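Putative uncharacterized protein PH0186 (Pyrococcus horikoshii, PDB 2ZTS) binds ADP and magnesium and is probably an ATP-binding protein of the KaiC-like P-loop family, assembled from six subunits. Local coordinates at residues Ala47-Tyr52 and Phe81-Glu86; Tyr58-Val63 and Ala136-Ile141; Leu22-Phe27 and Arg224-Ser229. All coordinates share one frame; numbering follows the deposited sequence.

How the contacts relate
From the N terminus, 22-27 comes first, in the loop leading into strand 27-28. Its partner, 224-229, follows strand 214-223 near the C-terminal end. Contact 3 therefore closes a long loop that holds both other contacts. Inside it, helix 43-58 carries 47-52 and runs on toward 58-63. Contact 1 closes with 81-86 and contact 2 with 136-141, so these two cross. They also touch, through F50 and R138 and through I51 on V140. Contact 1 meets contact 3 where the rings of F50 and F27 pack. Together they tie the P-loop helix, the parallel part of the mixed sheet and the ADP-binding loop at a subunit boundary.

Contact 1 (Ala47-Tyr52 and Phe81-Glu86); sequences AAQFIY and FGWDFE. With ADP (adenosine-5'-diphosphate), chain H.
An aromatic cluster of Y52, W83 and F85 joins the P-loop helix 43-58 to the turn 81-86, one end of which reaches the ADP pocket. Y52 is central. Its CG stands anti to the backbone N (chi1 -175°), which sends the ring across to the turn. W83 CB sits over the middle of one face of this ring, a CH-pi contact 3.4 Å from the ring centroid. The five-membered ring of W83 is nearly parallel to the Y52 ring but slid aside, so overlap is slight; Y52 CE2 to W83 CD1 is 3.3 Å. F85 meets Y52 obliquely, and F85 CZ reaches Y52 CB at 3.7 Å. The phenol oxygen also takes part: D84 N donates to Y52 OH at 3.0 Å (155° at the hydrogen). This bond ties the ring end to the start of helix 85-90, where D84 is the N-cap and its OD1 takes K87 N. Q49 runs along the far end of the indole. Its OE1 lies near the W83 ring plane, 3.3 Å from W83 CH2, and accepts a bond from I242 N. A48 CB fills in against F85 CZ at 4.0 Å. G82 closes helix 71-79 with a Schellman motif. Before it, F81 turns its ring to the adenine, and F81 CE1 is 3.4 Å from ADP N6. The contact thus links the helix behind the Walker A loop to the base-binding turn. M78 of helix 71-79 touches A48, W83 and F85, while I94 of strand 94-97 packs on Y52 and F85.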
loop_
_atom_site.group_PDB
_atom_site.type_symbol
_atom_site.label_atom_id
_atom_site.label_comp_id
_atom_site.label_asym_id
_atom_site.label_seq_id
_atom_site.Cartn_x
_atom_site.Cartn_y
_atom_site.Cartn_z
ATOM N N ALA C 47 -11.987 19.988 -22.177
ATOM C CA ALA C 47 -13.310 20.446 -21.683
ATOM C C ALA C 47 -13.714 21.849 -22.164
ATOM O O ALA C 47 -14.902 22.083 -22.504
ATOM C CB ALA C 47 -13.365 20.408 -20.212
ATOM N N ALA C 48 -12.739 22.744 -22.280
ATOM C CA ALA C 48 -13.001 24.091 -22.718
ATOM C C ALA C 48 -13.301 24.089 -24.212
ATOM O O ALA C 48 -14.193 24.812 -24.658
ATOM C CB ALA C 48 -11.877 24.979 -22.407
ATOM N N GLN C 49 -12.549 23.286 -24.960
ATOM C CA GLN C 49 -12.726 23.171 -26.382
ATOM C C GLN C 49 -14.135 22.675 -26.713
ATOM O O GLN C 49 -14.801 23.187 -27.637
ATOM C CB GLN C 49 -11.663 22.228 -26.969
ATOM C CG GLN C 49 -11.344 22.448 -28.442
ATOM C CD GLN C 49 -10.017 21.808 -28.840
ATOM O OE1 GLN C 49 -9.101 21.771 -28.029
ATOM N NE2 GLN C 49 -9.932 21.259 -30.061
ATOM N N PHE C 50 -14.601 21.703 -25.931
ATOM C CA PHE C 50 -15.933 21.139 -26.074
ATOM C C PHE C 50 -16.974 22.238 -25.930
ATOM O O PHE C 50 -17.918 22.267 -26.709
ATOM C CB PHE C 50 -16.139 20.021 -25.028
ATOM C CG PHE C 50 -17.571 19.502 -24.863
ATOM C CD1 PHE C 50 -18.164 18.689 -25.825
ATOM C CD2 PHE C 50 -18.233 19.651 -23.685
ATOM C CE1 PHE C 50 -19.410 18.142 -25.633
ATOM C CE2 PHE C 50 -19.513 19.076 -23.482
ATOM C CZ PHE C 50 -20.076 18.325 -24.452
ATOM N N ILE C 51 -16.867 23.076 -24.901
ATOM C CA ILE C 51 -17.858 24.121 -24.669
ATOM C C ILE C 51 -17.717 25.223 -25.713
ATOM O O ILE C 51 -18.700 25.642 -26.325
ATOM C CB ILE C 51 -17.724 24.758 -23.281
ATOM C CG1 ILE C 51 -18.016 23.755 -22.169
ATOM C CG2 ILE C 51 -18.700 25.940 -23.109
ATOM C CD1 ILE C 51 -19.385 23.160 -22.195
ATOM N N TYR C 52 -16.479 25.656 -25.930
ATOM C CA TYR C 52 -16.215 26.757 -26.830
ATOM C C TYR C 52 -16.561 26.430 -28.274
ATOM O O TYR C 52 -17.181 27.248 -28.952
ATOM C CB TYR C 52 -14.780 27.180 -26.795
ATOM C CG TYR C 52 -14.535 28.404 -27.636
ATOM C CD1 TYR C 52 -14.946 29.636 -27.192
ATOM C CD2 TYR C 52 -13.906 28.325 -28.876
ATOM C CE1 TYR C 52 -14.757 30.803 -27.985
ATOM C CE2 TYR C 52 -13.698 29.499 -29.677
ATOM C CZ TYR C 52 -14.127 30.724 -29.216
ATOM O OH TYR C 52 -13.953 31.913 -29.943
ATOM N N PHE C 81 -5.277 30.027 -27.197
ATOM C CA PHE C 81 -5.711 29.221 -28.345
ATOM C C PHE C 81 -6.539 30.008 -29.400
ATOM O O PHE C 81 -7.068 29.445 -30.362
ATOM C CB PHE C 81 -6.516 27.984 -27.874
ATOM C CG PHE C 81 -5.739 27.070 -26.968
ATOM C CD1 PHE C 81 -4.521 26.556 -27.375
ATOM C CD2 PHE C 81 -6.196 26.772 -25.715
ATOM C CE1 PHE C 81 -3.796 25.772 -26.569
ATOM C CE2 PHE C 81 -5.486 25.970 -24.876
ATOM C CZ PHE C 81 -4.274 25.435 -25.317
ATOM N N GLY C 82 -6.683 31.299 -29.228
ATOM C CA GLY C 82 -7.563 32.037 -30.117
ATOM C C GLY C 82 -9.028 31.969 -29.746
ATOM O O GLY C 82 -9.859 32.338 -30.567
ATOM N N TRP C 83 -9.365 31.505 -28.538
ATOM C CA TRP C 83 -10.780 31.333 -28.186
ATOM C C TRP C 83 -11.195 32.506 -27.350
ATOM O O TRP C 83 -10.624 32.769 -26.256
ATOM C CB TRP C 83 -11.096 30.000 -27.465
ATOM C CG TRP C 83 -10.621 28.723 -28.194
ATOM C CD1 TRP C 83 -10.522 28.523 -29.542
ATOM C CD2 TRP C 83 -10.242 27.473 -27.588
ATOM N NE1 TRP C 83 -10.127 27.232 -29.812
ATOM C CE2 TRP C 83 -9.945 26.573 -28.630
ATOM C CE3 TRP C 83 -10.149 27.017 -26.267
ATOM C CZ2 TRP C 83 -9.490 25.295 -28.385
ATOM C CZ3 TRP C 83 -9.733 25.758 -26.034
ATOM C CH2 TRP C 83 -9.394 24.901 -27.078
ATOM N N ASP C 84 -12.202 33.205 -27.880
ATOM C CA ASP C 84 -12.789 34.395 -27.284
ATOM C C ASP C 84 -14.061 34.027 -26.477
ATOM O O ASP C 84 -15.215 34.110 -26.953
ATOM C CB ASP C 84 -13.089 35.402 -28.419
ATOM C CG ASP C 84 -13.394 36.816 -27.910
ATOM O OD1 ASP C 84 -13.726 37.005 -26.732
ATOM O OD2 ASP C 84 -13.330 37.813 -28.636
ATOM N N PHE C 85 -13.847 33.602 -25.234
ATOM C CA PHE C 85 -14.958 33.164 -24.400
ATOM C C PHE C 85 -15.911 34.345 -24.164
ATOM O O PHE C 85 -17.155 34.196 -24.250
ATOM C CB PHE C 85 -14.486 32.535 -23.070
ATOM C CG PHE C 85 -14.278 31.057 -23.144
ATOM C CD1 PHE C 85 -13.156 30.528 -23.762
ATOM C CD2 PHE C 85 -15.231 30.195 -22.656
ATOM C CE1 PHE C 85 -12.987 29.132 -23.859
ATOM C CE2 PHE C 85 -15.062 28.799 -22.751
ATOM C CZ PHE C 85 -13.942 28.284 -23.370
ATOM N N GLU C 86 -15.362 35.509 -23.864
ATOM C CA GLU C 86 -16.250 36.594 -23.490
ATOM C C GLU C 86 -17.231 36.992 -24.624
ATOM O O GLU C 86 -18.406 37.300 -24.348
ATOM C CB GLU C 86 -15.511 37.755 -22.863
ATOM C CG GLU C 86 -14.653 38.627 -23.771
ATOM C CD GLU C 86 -14.186 39.905 -23.052
ATOM O OE1 GLU C 86 -13.597 40.802 -23.720
ATOM O OE2 GLU C 86 -14.419 40.008 -21.815
HETATM P PB ADP H . -4.876 19.551 -16.901
HETATM O O1B ADP H . -5.003 18.143 -17.297
HETATM O O2B ADP H . -3.965 19.742 -15.682
HETATM O O3B ADP H . -6.261 20.252 -16.658
HETATM P PA ADP H . -4.419 21.520 -19.020
HETATM O O1A ADP H . -5.646 21.413 -19.952
HETATM O O2A ADP H . -4.478 22.705 -18.085
HETATM O O3A ADP H . -4.118 20.140 -18.216
HETATM O "O5'" ADP H . -3.171 21.529 -20.003
HETATM C "C5'" ADP H . -2.271 22.587 -20.066
HETATM C "C4'" ADP H . -1.147 22.286 -21.028
HETATM O "O4'" ADP H . -1.407 22.597 -22.378
HETATM C "C3'" ADP H . 0.094 23.054 -20.618
HETATM O "O3'" ADP H . 0.678 22.363 -19.512
HETATM C "C2'" ADP H . 0.870 23.109 -21.920
HETATM O "O2'" ADP H . 1.634 21.972 -22.121
HETATM C "C1'" ADP H . -0.224 23.117 -22.994
HETATM N N9 ADP H . -0.575 24.468 -23.458
HETATM C C8 ADP H . -1.211 25.463 -22.724
HETATM N N7 ADP H . -1.391 26.542 -23.514
HETATM C C5 ADP H . -0.829 26.266 -24.724
HETATM C C6 ADP H . -0.718 26.996 -25.904
HETATM N N6 ADP H . -1.436 28.112 -26.094
HETATM N N1 ADP H . -0.107 26.397 -27.008
HETATM C C2 ADP H . 0.380 25.102 -26.935
HETATM N N3 ADP H . 0.256 24.366 -25.752
HETATM C C4 ADP H . -0.332 24.952 -24.690
#

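Contact 2 (Tyr58-Val63 and Ala136-Ile141); sequences YGEPGV and AKRLVI
R138 and E60 form a salt bridge where strands 62-66 and 138-142 begin to run side by side. R138 has the most surface buried here, followed by V63 and then E60. The R138 chain is extended from CG to NE and reaches E60 side-on. Both R138 NE and R138 NH2 donate to the single oxygen E60 OE1, each at 2.8 Å. That oxygen lies in the guanidinium plane, but the carboxylate is turned 69° from it. NE comes on the anti side of E60 OE1, and NH2 comes from above the carboxylate plane. With chi1 at -45°, E60 CG lies opposite the carbonyl carbon, and the chain runs out straight from there to the arginine. V63 N donates to R138 O at 3.0 Å, nearly straight at 168°, and V63 O accepts from V140 N at 2.9 Å. This is parallel beta pairing, with V63 beside L139. The side chains of these two lie alongside and point the same way, V63 CB to L139 CD1 at 3.9 Å. V63 CG2 touches A136 CB at 3.8 Å, and helix 120-134 covers V63. Before the strands, P61 O takes K137 N at 2.9 Å and, weakly, R138 N. The other guanidinium nitrogen, NH1, bonds to K13 O and F50 O. K137 NZ, beyond salt-bridge distance, probably adds to the positive field round E60. The buried arginine charge is thus matched by E60 and backbone carbonyls, which probably fixes its rotation and ties the start of these two inner strands to helix 43-58 and to K13, just after strand 11-12.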
loop_
_atom_site.group_PDB
_atom_site.type_symbol
_atom_site.label_atom_id
_atom_site.label_comp_id
_atom_site.label_asym_id
_atom_site.label_seq_id
_atom_site.Cartn_x
_atom_site.Cartn_y
_atom_site.Cartn_z
ATOM N N TYR C 58 -20.928 24.948 -33.661
ATOM C CA TYR C 58 -22.205 24.217 -33.738
ATOM C C TYR C 58 -23.372 24.949 -33.111
ATOM O O TYR C 58 -24.440 24.394 -33.046
ATOM C CB TYR C 58 -22.083 22.810 -33.105
ATOM C CG TYR C 58 -20.863 22.055 -33.555
ATOM C CD1 TYR C 58 -20.713 21.684 -34.884
ATOM C CD2 TYR C 58 -19.832 21.727 -32.655
ATOM C CE1 TYR C 58 -19.589 21.014 -35.337
ATOM C CE2 TYR C 58 -18.669 21.035 -33.094
ATOM C CZ TYR C 58 -18.575 20.683 -34.441
ATOM O OH TYR C 58 -17.490 20.043 -34.912
ATOM N N GLY C 59 -23.181 26.170 -32.620
ATOM C CA GLY C 59 -24.277 26.970 -32.102
ATOM C C GLY C 59 -25.004 26.431 -30.887
ATOM O O GLY C 59 -26.123 26.862 -30.626
ATOM N N GLU C 60 -24.407 25.488 -30.138
ATOM C CA GLU C 60 -25.039 24.939 -28.936
ATOM C C GLU C 60 -24.541 25.704 -27.699
ATOM O O GLU C 60 -23.336 25.857 -27.490
ATOM C CB GLU C 60 -24.757 23.423 -28.815
ATOM C CG GLU C 60 -24.936 22.608 -30.125
ATOM C CD GLU C 60 -24.840 21.068 -29.960
ATOM O OE1 GLU C 60 -24.103 20.554 -29.071
ATOM O OE2 GLU C 60 -25.490 20.335 -30.767
ATOM N N PRO C 61 -25.450 26.230 -26.886
ATOM C CA PRO C 61 -25.020 26.963 -25.682
ATOM C C PRO C 61 -24.374 26.023 -24.673
ATOM O O PRO C 61 -24.814 24.884 -24.584
ATOM C CB PRO C 61 -26.326 27.558 -25.115
ATOM C CG PRO C 61 -27.385 27.424 -26.271
ATOM C CD PRO C 61 -26.917 26.220 -27.068
ATOM N N GLY C 62 -23.370 26.497 -23.941
ATOM C CA GLY C 62 -22.648 25.701 -22.967
ATOM C C GLY C 62 -22.313 26.373 -21.656
ATOM O O GLY C 62 -22.083 27.582 -21.577
ATOM N N VAL C 63 -22.311 25.580 -20.595
ATOM C CA VAL C 63 -21.929 26.046 -19.290
ATOM C C VAL C 63 -20.598 25.384 -18.848
ATOM O O VAL C 63 -20.521 24.189 -18.720
ATOM C CB VAL C 63 -23.020 25.785 -18.264
ATOM C CG1 VAL C 63 -22.582 26.251 -16.913
ATOM C CG2 VAL C 63 -24.340 26.468 -18.672
ATOM N N ALA C 136 -28.742 25.468 -22.175
ATOM C CA ALA C 136 -27.458 24.826 -22.435
ATOM C C ALA C 136 -27.720 23.423 -22.990
ATOM O O ALA C 136 -28.593 22.728 -22.531
ATOM C CB ALA C 136 -26.658 24.736 -21.126
ATOM N N LYS C 137 -26.990 23.029 -24.015
ATOM C CA LYS C 137 -26.959 21.640 -24.380
ATOM C C LYS C 137 -25.629 20.966 -23.892
ATOM O O LYS C 137 -25.515 19.754 -23.975
ATOM C CB LYS C 137 -27.191 21.472 -25.892
ATOM C CG LYS C 137 -28.642 21.742 -26.364
ATOM C CD LYS C 137 -28.658 22.210 -27.801
ATOM C CE LYS C 137 -29.995 21.961 -28.562
ATOM N NZ LYS C 137 -29.695 21.618 -30.018
ATOM N N ARG C 138 -24.663 21.746 -23.399
ATOM C CA ARG C 138 -23.343 21.244 -23.040
ATOM C C ARG C 138 -22.972 21.738 -21.648
ATOM O O ARG C 138 -23.312 22.857 -21.269
ATOM C CB ARG C 138 -22.337 21.720 -24.056
ATOM C CG ARG C 138 -22.358 20.981 -25.361
ATOM C CD ARG C 138 -21.262 21.390 -26.322
ATOM N NE ARG C 138 -21.667 20.993 -27.668
ATOM C CZ ARG C 138 -20.888 20.473 -28.596
ATOM N NH1 ARG C 138 -19.601 20.300 -28.407
ATOM N NH2 ARG C 138 -21.407 20.127 -29.775
ATOM N N LEU C 139 -22.301 20.908 -20.870
ATOM C CA LEU C 139 -21.949 21.247 -19.484
ATOM C C LEU C 139 -20.566 20.666 -19.140
ATOM O O LEU C 139 -20.270 19.559 -19.531
ATOM C CB LEU C 139 -23.017 20.713 -18.519
ATOM C CG LEU C 139 -22.713 20.874 -17.015
ATOM C CD1 LEU C 139 -22.530 22.320 -16.581
ATOM C CD2 LEU C 139 -23.834 20.185 -16.196
ATOM N N VAL C 140 -19.750 21.404 -18.424
ATOM C CA VAL C 140 -18.447 20.923 -17.929
ATOM C C VAL C 140 -18.374 21.247 -16.445
ATOM O O VAL C 140 -18.773 22.328 -16.050
ATOM C CB VAL C 140 -17.286 21.626 -18.649
ATOM C CG1 VAL C 140 -15.981 21.469 -17.898
ATOM C CG2 VAL C 140 -17.140 21.091 -20.055
ATOM N N ILE C 141 -17.908 20.300 -15.638
ATOM C CA ILE C 141 -17.536 20.542 -14.260
ATOM C C ILE C 141 -16.079 20.150 -14.158
ATOM O O ILE C 141 -15.715 18.979 -14.209
ATOM C CB ILE C 141 -18.434 19.754 -13.278
ATOM C CG1 ILE C 141 -19.939 20.119 -13.547
ATOM C CG2 ILE C 141 -17.993 20.004 -11.825
ATOM C CD1 ILE C 141 -20.935 19.579 -12.538
#

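Contact 3 (Leu22-Phe27 and Arg224-Ser229); sequences LIEGGF and RETRHS. With ADP (adenosine-5'-diphosphate), chain D.
E24 OE2 accepts R227 N at 2.7 Å, the N-H coming in nearly in line with the C-O bond of the carboxylate. A second bond runs from S229 N to L22 O at 3.1 Å, in the carbonyl plane. These two bonds fasten the loop 22-27 to the loop 224-229. A chi1 of -65° turns E24 CG away from its carbonyl carbon, and the extended chain carries the carboxylate past T226 to the R227 amide. L22 O is also approached by H228 CA at 3.2 Å. T226 CG2 lies against I23 O at 3.5 Å, and I23 CG2 meets H228 CB at 3.9 Å. I23 opens a type I' turn that ends at G26. T226 OG1 donates to R224 O at 2.8 Å, and R11 binds it as well. The loop 224-229 also borders the ADP held by the P-loop of the third subunit. H228 CG sits between the backbone N and the carbonyl carbon (chi1 55°), and its ring reaches the ribose. H228 NE2 is 3.1 Å from ADP O2' and makes a weak hydrogen bond to ADP O3'. The H228 side chain also packs on I220 and M223 of strand 214-223. With an alanine here the ribose hydroxyls would probably lose their imidazole neighbour, and a gap would be likely beside I220 and M223. R227 CB is 3.5 Å from ADP C2. E225 pairs with R76 and R224 with E77 of the third subunit, both as salt bridges. Such a nucleotide site, shared between adjacent subunits, is characteristic of KaiC-type P-loop assemblies.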
loop_
_atom_site.group_PDB
_atom_site.type_symbol
_atom_site.label_atom_id
_atom_site.label_comp_id
_atom_site.label_asym_id
_atom_site.label_seq_id
_atom_site.Cartn_x
_atom_site.Cartn_y
_atom_site.Cartn_z
ATOM N N LEU C 22 -13.639 8.502 -33.565
ATOM C CA LEU C 22 -13.394 7.433 -32.599
ATOM C C LEU C 22 -14.675 6.977 -31.915
ATOM O O LEU C 22 -14.684 5.917 -31.305
ATOM C CB LEU C 22 -12.340 7.869 -31.542
ATOM C CG LEU C 22 -11.019 8.447 -32.074
ATOM C CD1 LEU C 22 -10.032 8.774 -31.014
ATOM C CD2 LEU C 22 -10.404 7.520 -33.065
ATOM N N ILE C 23 -15.745 7.760 -32.005
ATOM C CA ILE C 23 -16.960 7.524 -31.246
ATOM C C ILE C 23 -18.222 7.725 -32.117
ATOM O O ILE C 23 -19.246 8.225 -31.656
ATOM C CB ILE C 23 -16.997 8.411 -29.954
ATOM C CG1 ILE C 23 -16.725 9.867 -30.272
ATOM C CG2 ILE C 23 -15.955 7.955 -29.002
ATOM C CD1 ILE C 23 -17.255 10.857 -29.242
ATOM N N GLU C 24 -18.106 7.260 -33.364
ATOM C CA GLU C 24 -19.156 7.205 -34.378
ATOM C C GLU C 24 -19.819 8.554 -34.631
ATOM O O GLU C 24 -21.007 8.623 -34.826
ATOM C CB GLU C 24 -20.188 6.134 -34.025
ATOM C CG GLU C 24 -19.704 4.679 -34.026
ATOM C CD GLU C 24 -20.883 3.725 -33.793
ATOM O OE1 GLU C 24 -21.773 3.630 -34.674
ATOM O OE2 GLU C 24 -20.985 3.108 -32.719
ATOM N N GLY C 25 -19.046 9.631 -34.611
ATOM C CA GLY C 25 -19.530 10.980 -34.919
ATOM C C GLY C 25 -19.711 11.899 -33.714
ATOM O O GLY C 25 -19.941 13.096 -33.879
ATOM N N GLY C 26 -19.598 11.404 -32.484
ATOM C CA GLY C 26 -19.815 12.275 -31.321
ATOM C C GLY C 26 -20.415 11.572 -30.144
ATOM O O GLY C 26 -20.650 10.368 -30.226
ATOM N N PHE C 27 -20.594 12.302 -29.029
ATOM C CA PHE C 27 -21.166 11.740 -27.820
ATOM C C PHE C 27 -22.692 11.567 -27.944
ATOM O O PHE C 27 -23.385 12.541 -28.280
ATOM C CB PHE C 27 -20.940 12.644 -26.606
ATOM C CG PHE C 27 -19.535 13.054 -26.382
ATOM C CD1 PHE C 27 -18.587 12.133 -25.914
ATOM C CD2 PHE C 27 -19.151 14.378 -26.553
ATOM C CE1 PHE C 27 -17.280 12.526 -25.638
ATOM C CE2 PHE C 27 -17.804 14.773 -26.277
ATOM C CZ PHE C 27 -16.879 13.821 -25.836
ATOM N N ARG C 224 -21.049 4.694 -23.777
ATOM C CA ARG C 224 -22.301 3.986 -23.936
ATOM C C ARG C 224 -22.849 4.171 -25.358
ATOM O O ARG C 224 -22.528 5.138 -26.031
ATOM C CB ARG C 224 -23.315 4.440 -22.889
ATOM C CG ARG C 224 -23.906 5.865 -23.136
ATOM C CD ARG C 224 -25.385 6.000 -22.707
ATOM N NE ARG C 224 -25.855 7.373 -22.912
ATOM C CZ ARG C 224 -26.922 7.942 -22.344
ATOM N NH1 ARG C 224 -27.742 7.254 -21.555
ATOM N NH2 ARG C 224 -27.181 9.218 -22.619
ATOM N N GLU C 225 -23.615 3.186 -25.810
ATOM C CA GLU C 225 -24.303 3.217 -27.112
ATOM C C GLU C 225 -23.353 3.416 -28.271
ATOM O O GLU C 225 -23.741 3.944 -29.282
ATOM C CB GLU C 225 -25.389 4.336 -27.154
ATOM C CG GLU C 225 -26.468 4.243 -26.087
ATOM C CD GLU C 225 -27.367 5.501 -25.969
ATOM O OE1 GLU C 225 -27.099 6.356 -25.079
ATOM O OE2 GLU C 225 -28.384 5.625 -26.735
ATOM N N THR C 226 -22.094 3.032 -28.139
ATOM C CA THR C 226 -21.149 3.333 -29.185
ATOM C C THR C 226 -20.134 2.226 -29.343
ATOM O O THR C 226 -19.520 1.833 -28.373
ATOM C CB THR C 226 -20.388 4.632 -28.820
ATOM O OG1 THR C 226 -21.303 5.655 -28.440
ATOM C CG2 THR C 226 -19.691 5.216 -30.025
ATOM N N ARG C 227 -19.902 1.804 -30.571
ATOM C CA ARG C 227 -18.788 0.932 -30.945
ATOM C C ARG C 227 -17.641 1.910 -31.155
ATOM O O ARG C 227 -17.453 2.393 -32.269
ATOM C CB ARG C 227 -19.142 0.117 -32.245
ATOM C CG ARG C 227 -18.179 -1.060 -32.737
ATOM C CD ARG C 227 -18.951 -2.239 -33.503
ATOM N NE ARG C 227 -18.230 -3.454 -33.990
ATOM C CZ ARG C 227 -17.566 -4.379 -33.246
ATOM N NH1 ARG C 227 -17.420 -4.252 -31.933
ATOM N NH2 ARG C 227 -17.010 -5.445 -33.830
ATOM N N HIS C 228 -16.932 2.238 -30.075
ATOM C CA HIS C 228 -15.776 3.187 -30.112
ATOM C C HIS C 228 -14.491 2.427 -30.322
ATOM O O HIS C 228 -14.368 1.312 -29.901
ATOM C CB HIS C 228 -15.616 4.050 -28.815
ATOM C CG HIS C 228 -15.515 3.248 -27.545
ATOM N ND1 HIS C 228 -14.768 2.108 -27.434
ATOM C CD2 HIS C 228 -16.070 3.431 -26.328
ATOM C CE1 HIS C 228 -14.894 1.604 -26.217
ATOM N NE2 HIS C 228 -15.688 2.385 -25.527
ATOM N N SER C 229 -13.512 3.084 -30.919
ATOM C CA SER C 229 -12.171 2.536 -31.050
ATOM C C SER C 229 -11.619 2.274 -29.632
ATOM O O SER C 229 -11.905 3.021 -28.709
ATOM C CB SER C 229 -11.315 3.553 -31.799
ATOM O OG SER C 229 -9.971 3.156 -31.845
HETATM P PB ADP D . -19.370 -2.079 -17.657
HETATM O O1B ADP D . -18.430 -3.107 -17.095
HETATM O O2B ADP D . -18.882 -0.673 -17.308
HETATM O O3B ADP D . -20.685 -2.258 -16.953
HETATM P PA ADP D . -20.710 -2.027 -20.169
HETATM O O1A ADP D . -21.438 -3.345 -20.202
HETATM O O2A ADP D . -21.421 -0.848 -19.555
HETATM O O3A ADP D . -19.342 -2.182 -19.254
HETATM O "O5'" ADP D . -20.103 -1.895 -21.629
HETATM C "C5'" ADP D . -20.303 -0.745 -22.379
HETATM C "C4'" ADP D . -19.354 -0.836 -23.545
HETATM O "O4'" ADP D . -19.862 -1.676 -24.559
HETATM C "C3'" ADP D . -19.080 0.532 -24.137
HETATM O "O3'" ADP D . -18.004 1.069 -23.452
HETATM C "C2'" ADP D . -18.766 0.173 -25.549
HETATM O "O2'" ADP D . -17.430 -0.135 -25.751
HETATM C "C1'" ADP D . -19.567 -1.092 -25.806
HETATM N N9 ADP D . -20.819 -0.733 -26.476
HETATM C C8 ADP D . -21.902 -0.077 -25.921
HETATM N N7 ADP D . -22.859 0.040 -26.877
HETATM C C5 ADP D . -22.378 -0.512 -28.010
HETATM C C6 ADP D . -22.964 -0.641 -29.258
HETATM N N6 ADP D . -24.277 -0.437 -29.344
HETATM N N1 ADP D . -22.244 -1.296 -30.232
HETATM C C2 ADP D . -20.955 -1.789 -29.962
HETATM N N3 ADP D . -20.366 -1.643 -28.701
HETATM C C4 ADP D . -21.094 -1.014 -27.766
#